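Side-chain contacts in serine proteinase inhibitor 1 (PDB 6BJ5), which inhibits serine-type endopeptidases as a serpin of myxoma virus and is important in virulence: residues G52-T55 / K56-D60; V66-S69 / D70-L73; A271-P274 / S275-D278. All blocks are in the same frame, centred on the assembly; numbering follows the deposited sequence.

Contact 1 of 3, residues G52-T55 / K56-D60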
ATOM      1  N   GLY A  52     -24.562  -2.717   5.124  1.00 38.63           N
ATOM      2  CA  GLY A  52     -25.419  -3.811   5.527  1.00 31.16           C
ATOM      3  C   GLY A  52     -25.764  -4.682   4.336  1.00 31.21           C
ATOM      4  O   GLY A  52     -25.542  -4.308   3.177  1.00 30.73           O
ATOM      5  N   GLY A  53     -26.282  -5.876   4.644  1.00 24.88           N
ATOM      6  CA  GLY A  53     -26.816  -6.717   3.585  1.00 21.67           C
ATOM      7  C   GLY A  53     -25.756  -7.218   2.619  1.00 30.28           C
ATOM      8  O   GLY A  53     -24.685  -7.699   3.015  1.00 24.05           O
ATOM      9  N   ASN A  54     -26.086  -7.145   1.323  1.00 22.44           N
ATOM     10  CA  ASN A  54     -25.148  -7.604   0.310  1.00 27.65           C
ATOM     11  C   ASN A  54     -23.939  -6.682   0.188  1.00 39.35           C
ATOM     12  O   ASN A  54     -22.828  -7.147  -0.100  1.00 41.04           O
ATOM     13  CB  ASN A  54     -25.824  -7.719  -1.050  1.00 21.08           C
ATOM     14  CG  ASN A  54     -25.043  -8.620  -1.993  1.00 33.75           C
ATOM     15  OD1 ASN A  54     -24.525  -9.685  -1.589  1.00 23.76           O
ATOM     16  ND2 ASN A  54     -24.880  -8.167  -3.229  1.00 41.18           N
ATOM     17  N   THR A  55     -24.139  -5.369   0.316  1.00 37.54           N
ATOM     18  CA  THR A  55     -23.017  -4.446   0.174  1.00 32.71           C
ATOM     19  C   THR A  55     -21.913  -4.795   1.165  1.00 34.02           C
ATOM     20  O   THR A  55     -20.733  -4.885   0.800  1.00 29.45           O
ATOM     21  CB  THR A  55     -23.503  -3.005   0.327  1.00 37.32           C
ATOM     22  OG1 THR A  55     -24.459  -2.733  -0.703  1.00 38.01           O
ATOM     23  CG2 THR A  55     -22.356  -2.011   0.180  1.00 42.45           C
ATOM     24  N   LYS A  56     -22.294  -5.061   2.414  1.00 23.76           N
ATOM     25  CA  LYS A  56     -21.326  -5.426   3.437  1.00 12.82           C
ATOM     26  C   LYS A  56     -20.668  -6.768   3.119  1.00 28.73           C
ATOM     27  O   LYS A  56     -19.445  -6.930   3.243  1.00 31.60           O
ATOM     28  CB  LYS A  56     -22.053  -5.472   4.789  1.00 17.23           C
ATOM     29  CG  LYS A  56     -21.194  -5.853   6.002  1.00 25.66           C
ATOM     30  CD  LYS A  56     -22.026  -5.755   7.274  1.00 23.16           C
ATOM     31  CE  LYS A  56     -21.379  -6.475   8.448  1.00 37.92           C
ATOM     32  NZ  LYS A  56     -22.064  -6.173   9.749  1.00 43.80           N
ATOM     33  N   ARG A  57     -21.472  -7.751   2.717  1.00 37.69           N
ATOM     34  CA  ARG A  57     -20.929  -9.066   2.424  1.00 35.70           C
ATOM     35  C   ARG A  57     -19.842  -8.987   1.362  1.00 32.51           C
ATOM     36  O   ARG A  57     -18.831  -9.688   1.462  1.00 40.53           O
ATOM     37  CB  ARG A  57     -22.040 -10.010   1.977  1.00 37.26           C
ATOM     38  CG  ARG A  57     -21.569 -11.419   1.713  1.00 38.94           C
ATOM     39  CD  ARG A  57     -22.598 -12.192   0.920  1.00 34.47           C
ATOM     40  NE  ARG A  57     -22.718 -11.724  -0.459  1.00 28.72           N
ATOM     41  CZ  ARG A  57     -21.973 -12.192  -1.458  1.00 32.60           C
ATOM     42  NH1 ARG A  57     -21.050 -13.130  -1.207  1.00 25.55           N
ATOM     43  NH2 ARG A  57     -22.141 -11.722  -2.699  1.00 23.50           N
ATOM     44  N   GLU A  58     -20.035  -8.147   0.334  1.00 30.03           N
ATOM     45  CA  GLU A  58     -19.043  -8.043  -0.732  1.00 19.66           C
ATOM     46  C   GLU A  58     -17.778  -7.338  -0.271  1.00 28.28           C
ATOM     47  O   GLU A  58     -16.730  -7.496  -0.905  1.00 30.08           O
ATOM     48  CB  GLU A  58     -19.582  -7.282  -1.948  1.00 27.99           C
ATOM     49  CG  GLU A  58     -20.915  -7.708  -2.549  1.00 27.64           C
ATOM     50  CD  GLU A  58     -21.249  -6.920  -3.839  1.00 37.33           C
ATOM     51  OE1 GLU A  58     -20.964  -5.706  -3.923  1.00 36.53           O
ATOM     52  OE2 GLU A  58     -21.810  -7.513  -4.782  1.00 53.97           O
ATOM     53  N   ILE A  59     -17.850  -6.567   0.809  1.00 31.33           N
ATOM     54  CA  ILE A  59     -16.664  -5.971   1.399  1.00 26.88           C
ATOM     55  C   ILE A  59     -16.044  -7.028   2.293  1.00 30.94           C
ATOM     56  O   ILE A  59     -16.099  -6.950   3.524  1.00 32.21           O
ATOM     57  CB  ILE A  59     -17.003  -4.662   2.127  1.00 29.00           C
ATOM     58  CG1 ILE A  59     -17.578  -3.664   1.116  1.00 20.46           C
ATOM     59  CG2 ILE A  59     -15.783  -4.084   2.819  1.00 31.01           C
ATOM     60  CD1 ILE A  59     -18.551  -2.693   1.709  1.00 23.09           C
ATOM     61  N   ASP A  60     -15.466  -8.036   1.656  1.00 37.78           N
ATOM     62  CA  ASP A  60     -14.909  -9.205   2.329  1.00 39.87           C
ATOM     63  C   ASP A  60     -13.525  -8.858   2.886  1.00 33.92           C
ATOM     64  O   ASP A  60     -12.528  -8.883   2.167  1.00 30.96           O
ATOM     65  CB  ASP A  60     -14.871 -10.378   1.355  1.00 48.14           C
ATOM     66  CG  ASP A  60     -14.910 -11.712   2.059  1.00 63.06           C
ATOM     67  OD1 ASP A  60     -14.266 -11.845   3.120  1.00 67.77           O
ATOM     68  OD2 ASP A  60     -15.618 -12.621   1.564  1.00 68.98           O
TER
HETATM   69  O   HOH W   1     -20.334  -3.963  -2.078  1.00 24.91           O

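Contact 2 of 3, residues V66-S69 / D70-L73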
ATOM      1  N   VAL A  66      -4.672  -5.679  12.093  1.00 42.26           N
ATOM      2  CA  VAL A  66      -3.550  -5.600  13.002  1.00 37.26           C
ATOM      3  C   VAL A  66      -3.147  -4.143  13.144  1.00 37.39           C
ATOM      4  O   VAL A  66      -3.318  -3.332  12.227  1.00 38.25           O
ATOM      5  CB  VAL A  66      -2.389  -6.462  12.476  1.00 46.86           C
ATOM      6  CG1 VAL A  66      -1.097  -6.261  13.302  1.00 45.76           C
ATOM      7  CG2 VAL A  66      -2.807  -7.923  12.441  1.00 45.06           C
ATOM      8  N   GLU A  67      -2.652  -3.800  14.322  1.00 42.12           N
ATOM      9  CA  GLU A  67      -2.037  -2.510  14.550  1.00 53.43           C
ATOM     10  C   GLU A  67      -0.855  -2.712  15.483  1.00 51.49           C
ATOM     11  O   GLU A  67      -0.892  -3.562  16.376  1.00 56.09           O
ATOM     12  CB  GLU A  67      -3.050  -1.507  15.113  1.00 69.45           C
ATOM     13  CG  GLU A  67      -3.657  -0.613  14.037  1.00 84.39           C
ATOM     14  CD  GLU A  67      -5.100  -0.228  14.321  1.00 95.33           C
ATOM     15  OE1 GLU A  67      -5.707  -0.827  15.241  1.00 94.63           O
ATOM     16  OE2 GLU A  67      -5.626   0.668  13.614  1.00 98.45           O
ATOM     17  N   ASP A  68       0.207  -1.958  15.231  1.00 47.84           N
ATOM     18  CA  ASP A  68       1.414  -1.986  16.047  1.00 48.24           C
ATOM     19  C   ASP A  68       2.018  -0.603  15.903  1.00 54.66           C
ATOM     20  O   ASP A  68       2.390  -0.210  14.799  1.00 60.52           O
ATOM     21  CB  ASP A  68       2.378  -3.079  15.573  1.00 60.88           C
ATOM     22  CG  ASP A  68       3.671  -3.132  16.383  1.00 70.83           C
ATOM     23  OD1 ASP A  68       4.020  -2.145  17.068  1.00 75.61           O
ATOM     24  OD2 ASP A  68       4.352  -4.180  16.325  1.00 68.68           O
ATOM     25  N   SER A  69       2.147   0.119  17.012  1.00 67.34           N
ATOM     26  CA  SER A  69       2.509   1.530  16.937  1.00 69.62           C
ATOM     27  C   SER A  69       4.009   1.802  16.773  1.00 72.34           C
ATOM     28  O   SER A  69       4.360   2.900  16.326  1.00 76.11           O
ATOM     29  CB  SER A  69       1.974   2.260  18.171  1.00 70.32           C
ATOM     30  OG  SER A  69       0.555   2.251  18.192  1.00 67.97           O
ATOM     31  N   ASP A  70       4.907   0.864  17.123  1.00 75.90           N
ATOM     32  CA  ASP A  70       6.330   1.106  16.866  1.00 82.16           C
ATOM     33  C   ASP A  70       6.681   0.816  15.414  1.00 75.41           C
ATOM     34  O   ASP A  70       7.483   1.531  14.799  1.00 78.84           O
ATOM     35  CB  ASP A  70       7.241   0.237  17.741  1.00 98.32           C
ATOM     36  CG  ASP A  70       6.878   0.250  19.213  1.00109.77           C
ATOM     37  OD1 ASP A  70       6.933   1.344  19.814  1.00109.63           O
ATOM     38  OD2 ASP A  70       6.620  -0.825  19.794  1.00119.00           O
ATOM     39  N   ALA A  71       6.057  -0.216  14.842  1.00 53.50           N
ATOM     40  CA  ALA A  71       6.406  -0.689  13.515  1.00 38.55           C
ATOM     41  C   ALA A  71       5.856   0.214  12.417  1.00 50.79           C
ATOM     42  O   ALA A  71       6.524   0.404  11.392  1.00 60.67           O
ATOM     43  CB  ALA A  71       5.893  -2.117  13.355  1.00 24.82           C
ATOM     44  N   PHE A  72       4.670   0.795  12.615  1.00 48.13           N
ATOM     45  CA  PHE A  72       4.058   1.682  11.633  1.00 39.85           C
ATOM     46  C   PHE A  72       2.915   2.446  12.284  1.00 44.03           C
ATOM     47  O   PHE A  72       2.179   1.895  13.103  1.00 41.25           O
ATOM     48  CB  PHE A  72       3.549   0.898  10.419  1.00 33.53           C
ATOM     49  CG  PHE A  72       2.477  -0.093  10.744  1.00 37.06           C
ATOM     50  CD1 PHE A  72       1.140   0.219  10.527  1.00 39.08           C
ATOM     51  CD2 PHE A  72       2.806  -1.353  11.237  1.00 38.33           C
ATOM     52  CE1 PHE A  72       0.137  -0.705  10.810  1.00 41.83           C
ATOM     53  CE2 PHE A  72       1.821  -2.283  11.535  1.00 40.90           C
ATOM     54  CZ  PHE A  72       0.474  -1.959  11.319  1.00 46.31           C
ATOM     55  N   LEU A  73       2.773   3.709  11.917  1.00 47.51           N
ATOM     56  CA  LEU A  73       1.638   4.500  12.356  1.00 41.60           C
ATOM     57  C   LEU A  73       0.521   4.376  11.332  1.00 36.67           C
ATOM     58  O   LEU A  73       0.758   4.468  10.122  1.00 35.26           O
ATOM     59  CB  LEU A  73       2.035   5.960  12.560  1.00 51.86           C
ATOM     60  CG  LEU A  73       3.089   6.080  13.672  1.00 69.08           C
ATOM     61  CD1 LEU A  73       3.475   7.531  13.943  1.00 66.40           C
ATOM     62  CD2 LEU A  73       2.625   5.375  14.959  1.00 77.75           C
TER

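Contact 3 of 3, residues A271-P274 / S275-D278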
ATOM      1  N   ALA A 271     -21.412  -1.285  -3.402  1.00 38.15           N
ATOM      2  CA  ALA A 271     -21.027  -0.019  -2.800  1.00 38.81           C
ATOM      3  C   ALA A 271     -21.018   1.110  -3.817  1.00 29.03           C
ATOM      4  O   ALA A 271     -21.335   2.249  -3.469  1.00 38.71           O
ATOM      5  CB  ALA A 271     -19.652  -0.154  -2.139  1.00 37.97           C
ATOM      6  N   PHE A 272     -20.728   0.809  -5.085  1.00 31.56           N
ATOM      7  CA  PHE A 272     -20.653   1.838  -6.123  1.00 33.26           C
ATOM      8  C   PHE A 272     -21.974   2.083  -6.827  1.00 35.60           C
ATOM      9  O   PHE A 272     -22.081   3.057  -7.581  1.00 41.63           O
ATOM     10  CB  PHE A 272     -19.622   1.474  -7.204  1.00 23.79           C
ATOM     11  CG  PHE A 272     -18.230   1.340  -6.686  1.00 35.61           C
ATOM     12  CD1 PHE A 272     -17.783   0.132  -6.163  1.00 28.53           C
ATOM     13  CD2 PHE A 272     -17.368   2.432  -6.688  1.00 45.20           C
ATOM     14  CE1 PHE A 272     -16.492   0.011  -5.673  1.00 21.82           C
ATOM     15  CE2 PHE A 272     -16.083   2.317  -6.197  1.00 37.63           C
ATOM     16  CZ  PHE A 272     -15.644   1.100  -5.689  1.00 23.68           C
ATOM     17  N   ASP A 273     -22.977   1.241  -6.600  1.00 43.78           N
ATOM     18  CA  ASP A 273     -24.208   1.342  -7.359  1.00 42.49           C
ATOM     19  C   ASP A 273     -25.218   2.084  -6.506  1.00 41.76           C
ATOM     20  O   ASP A 273     -25.621   1.566  -5.450  1.00 40.23           O
ATOM     21  CB  ASP A 273     -24.720  -0.050  -7.711  1.00 50.39           C
ATOM     22  CG  ASP A 273     -26.024  -0.030  -8.478  1.00 61.91           C
ATOM     23  OD1 ASP A 273     -26.585   1.065  -8.730  1.00 61.37           O
ATOM     24  OD2 ASP A 273     -26.486  -1.140  -8.834  1.00 70.18           O
ATOM     25  N   PRO A 274     -25.667   3.275  -6.915  1.00 49.24           N
ATOM     26  CA  PRO A 274     -26.585   4.050  -6.056  1.00 55.72           C
ATOM     27  C   PRO A 274     -27.904   3.342  -5.802  1.00 62.90           C
ATOM     28  O   PRO A 274     -28.459   3.445  -4.697  1.00 60.06           O
ATOM     29  CB  PRO A 274     -26.796   5.348  -6.851  1.00 40.67           C
ATOM     30  CG  PRO A 274     -25.622   5.437  -7.761  1.00 45.24           C
ATOM     31  CD  PRO A 274     -25.256   4.024  -8.112  1.00 50.20           C
ATOM     32  N   SER A 275     -28.389   2.578  -6.784  1.00 60.73           N
ATOM     33  CA  SER A 275     -29.662   1.887  -6.631  1.00 61.17           C
ATOM     34  C   SER A 275     -29.577   0.775  -5.600  1.00 58.61           C
ATOM     35  O   SER A 275     -30.579   0.463  -4.951  1.00 72.07           O
ATOM     36  CB  SER A 275     -30.113   1.307  -7.973  1.00 63.29           C
ATOM     37  OG  SER A 275     -30.271   2.315  -8.955  1.00 65.63           O
ATOM     38  N   ARG A 276     -28.401   0.177  -5.423  1.00 46.92           N
ATOM     39  CA  ARG A 276     -28.287  -1.071  -4.681  1.00 47.93           C
ATOM     40  C   ARG A 276     -27.446  -0.944  -3.420  1.00 51.33           C
ATOM     41  O   ARG A 276     -27.278  -1.937  -2.702  1.00 54.35           O
ATOM     42  CB  ARG A 276     -27.704  -2.167  -5.580  1.00 46.41           C
ATOM     43  CG  ARG A 276     -28.599  -2.612  -6.730  1.00 50.43           C
ATOM     44  CD  ARG A 276     -28.137  -3.971  -7.250  1.00 58.10           C
ATOM     45  NE  ARG A 276     -27.796  -4.857  -6.137  1.00 61.49           N
ATOM     46  CZ  ARG A 276     -28.635  -5.728  -5.577  1.00 63.10           C
ATOM     47  NH1 ARG A 276     -29.878  -5.851  -6.037  1.00 67.34           N
ATOM     48  NH2 ARG A 276     -28.228  -6.473  -4.553  1.00 54.70           N
ATOM     49  N   ALA A 277     -26.916   0.242  -3.127  1.00 47.24           N
ATOM     50  CA  ALA A 277     -25.920   0.412  -2.072  1.00 37.23           C
ATOM     51  C   ALA A 277     -26.614   0.547  -0.725  1.00 30.06           C
ATOM     52  O   ALA A 277     -27.346   1.508  -0.490  1.00 32.09           O
ATOM     53  CB  ALA A 277     -25.028   1.622  -2.345  1.00 37.59           C
ATOM     54  N   ASP A 278     -26.460  -0.457   0.126  1.00 37.67           N
ATOM     55  CA  ASP A 278     -27.008  -0.421   1.483  1.00 38.51           C
ATOM     56  C   ASP A 278     -25.943   0.079   2.453  1.00 27.56           C
ATOM     57  O   ASP A 278     -25.138  -0.710   2.964  1.00 29.18           O
ATOM     58  CB  ASP A 278     -27.520  -1.794   1.915  1.00 32.78           C
ATOM     59  CG  ASP A 278     -28.040  -1.799   3.350  1.00 45.06           C
ATOM     60  OD1 ASP A 278     -28.184  -0.714   3.938  1.00 64.52           O
ATOM     61  OD2 ASP A 278     -28.273  -2.879   3.922  1.00 43.59           O
TER

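Contact 1 of 3, residues G52-T55 / K56-D60
N54 and R57 clasp side chains one turn apart on the short helix 53-58 of the serpin fold, whose backbone bonds, four residues apart, bind G52-T55 to K56-D60. The side chains run side by side in the same direction, and OD1 of N54 reaches the edge of the guanidinium. R57 NE donates to N54 OD1 at 2.9 Å, with an N-H...O angle of 163°. The bond lies in the guanidinium plane, and the amide is turned only 17° from it; R57 NH2 adds a weak second bond to the same N54 OD1, at 3.3 Å. Two N-H groups thus share one oxygen and hold the two flat groups nearly coplanar. The arginine chain bends at chi3 (70°), which turns its edge toward the amide.

On the other branch, N54 ND2 is 3.5 Å from E58 OE2, while its hydrogen-bond partner is D270 OD2. Carboxylate oxygen E58 OE1 accepts from the backbone N of both R269 and D270, so the helix end is tied to the loop after helix 260-265. Further in, T55 OG1 accepts from the N of D278, and its CG2 lies 4.2 Å from I59 CD1, where I59 packs on L44 of helix 37-49.

Beneath them the helical bonding is firm only in the middle: R57 N to G53 O and E58 N to N54 O (3.0 Å) are good bonds, K56 N to G52 O and I59 N to T55 O are weak, and I59 centres an inverse gamma turn. A water links backbone to carboxylate, donating to T55 O at 3.0 Å and to E58 OE1 at 2.6 Å.

Contact 2 of 3, residues V66-S69 / D70-L73
The carboxylate of D68 curls round to the backbone of D70, forming an Asx turn just before strand 73-81. D70 N donates to D68 OD1 at 3.1 Å, meeting it on the anti side and 29° out of the carboxylate plane. A second, weak hydrogen bond runs from F72 N to D68 O at 3.3 Å, so both the side chain and the carbonyl of D68 hold the bend.

Van der Waals contacts, several of them between carbon and a carbonyl oxygen, surround these bonds. D68 CG lies 3.9 Å from A71 CB. The F72 ring is folded back under the chain by a chi1 of 62°, which sets CG between its backbone N and carbonyl carbon; D68 O stands 3.7 Å above one face, offset toward the rim, and V66 O approaches at the edge. F72 also meets Y38 edge-to-face. L73 CD2 comes within 3.3 Å of S69 O.

D68 OD1 is 4.0 Å from D70 OD2, a like-charged pair, while D68 OD2 is hydrogen-bonded to NE2 of H22 of the neighbouring chain. The D68 carboxylate would probably favour a protonated H22, and a positive charge there could ease the repulsion between D68 and D70.

Contact 3 of 3, residues A271-P274 / S275-D278
R276 lays its aliphatic chain across the carboxylate of D273 in a type I beta turn, D273-R276, overlapped by an Asx turn, in the surface loop that leads from helix 260-265 toward strand 293-302 of the serpin fold. From CB outward, all three methylenes of the arginine meet the same oxygen. R276 CB is 3.6 Å from D273 OD2, CG comes closer at 3.3 Å, and CD again stands 3.6 Å from it, so OD2 faces carbon along most of the chain. With chi1 near -67° the CG is set anti to the carbonyl carbon, on the side where the acid lies. A bend at chi3 then carries the guanidinium away: NE forms a salt bridge with D270 OD1 and passes D273 OD2 with its charged atoms not in contact. The arginine and aspartate therefore touch through carbon and oxygen, their planes 49° apart, while the arginine's charge is matched by D270. The side chain of R276 also rests on N54 of helix 53-58.

The aspartate spends its other oxygen on the backbone. D273 OD1 accepts from S275 N at 3.1 Å, the N-H arriving from above the carboxylate plane, 55° out of it. The turn itself is closed by R276 N, which donates to D273 O with the donor well above the carbonyl plane rather than on a lone pair. D273 thus uses both its carbonyl and its carboxylate to hold the bend, with P274 and S275 at the corners. Beyond it the A277 methyl points back toward 271-274: its CB lies 3.2 Å from D273 O and 3.9 Å from A271 O.

In the fold
Contacts 1 and 3 form one patch at the same end of the molecule, their centres 11 Å apart. The loop 275-278 closes on the start of helix 53-58: G52 N reaches D278 O at 3.0 Å, a probable hydrogen bond, and G53 N packs on D278 OD2. Contact 2 stands apart, its centre about 27 Å from that of contact 1 and about 33 Å from that of contact 3, and it is the one of the three that meets the second protein chain. It leads into strand 73-81 of the large sheet, where strand 305-314 lies between 142-153 and 293-302, consistent with an inserted reactive-centre loop as in cleaved serpins.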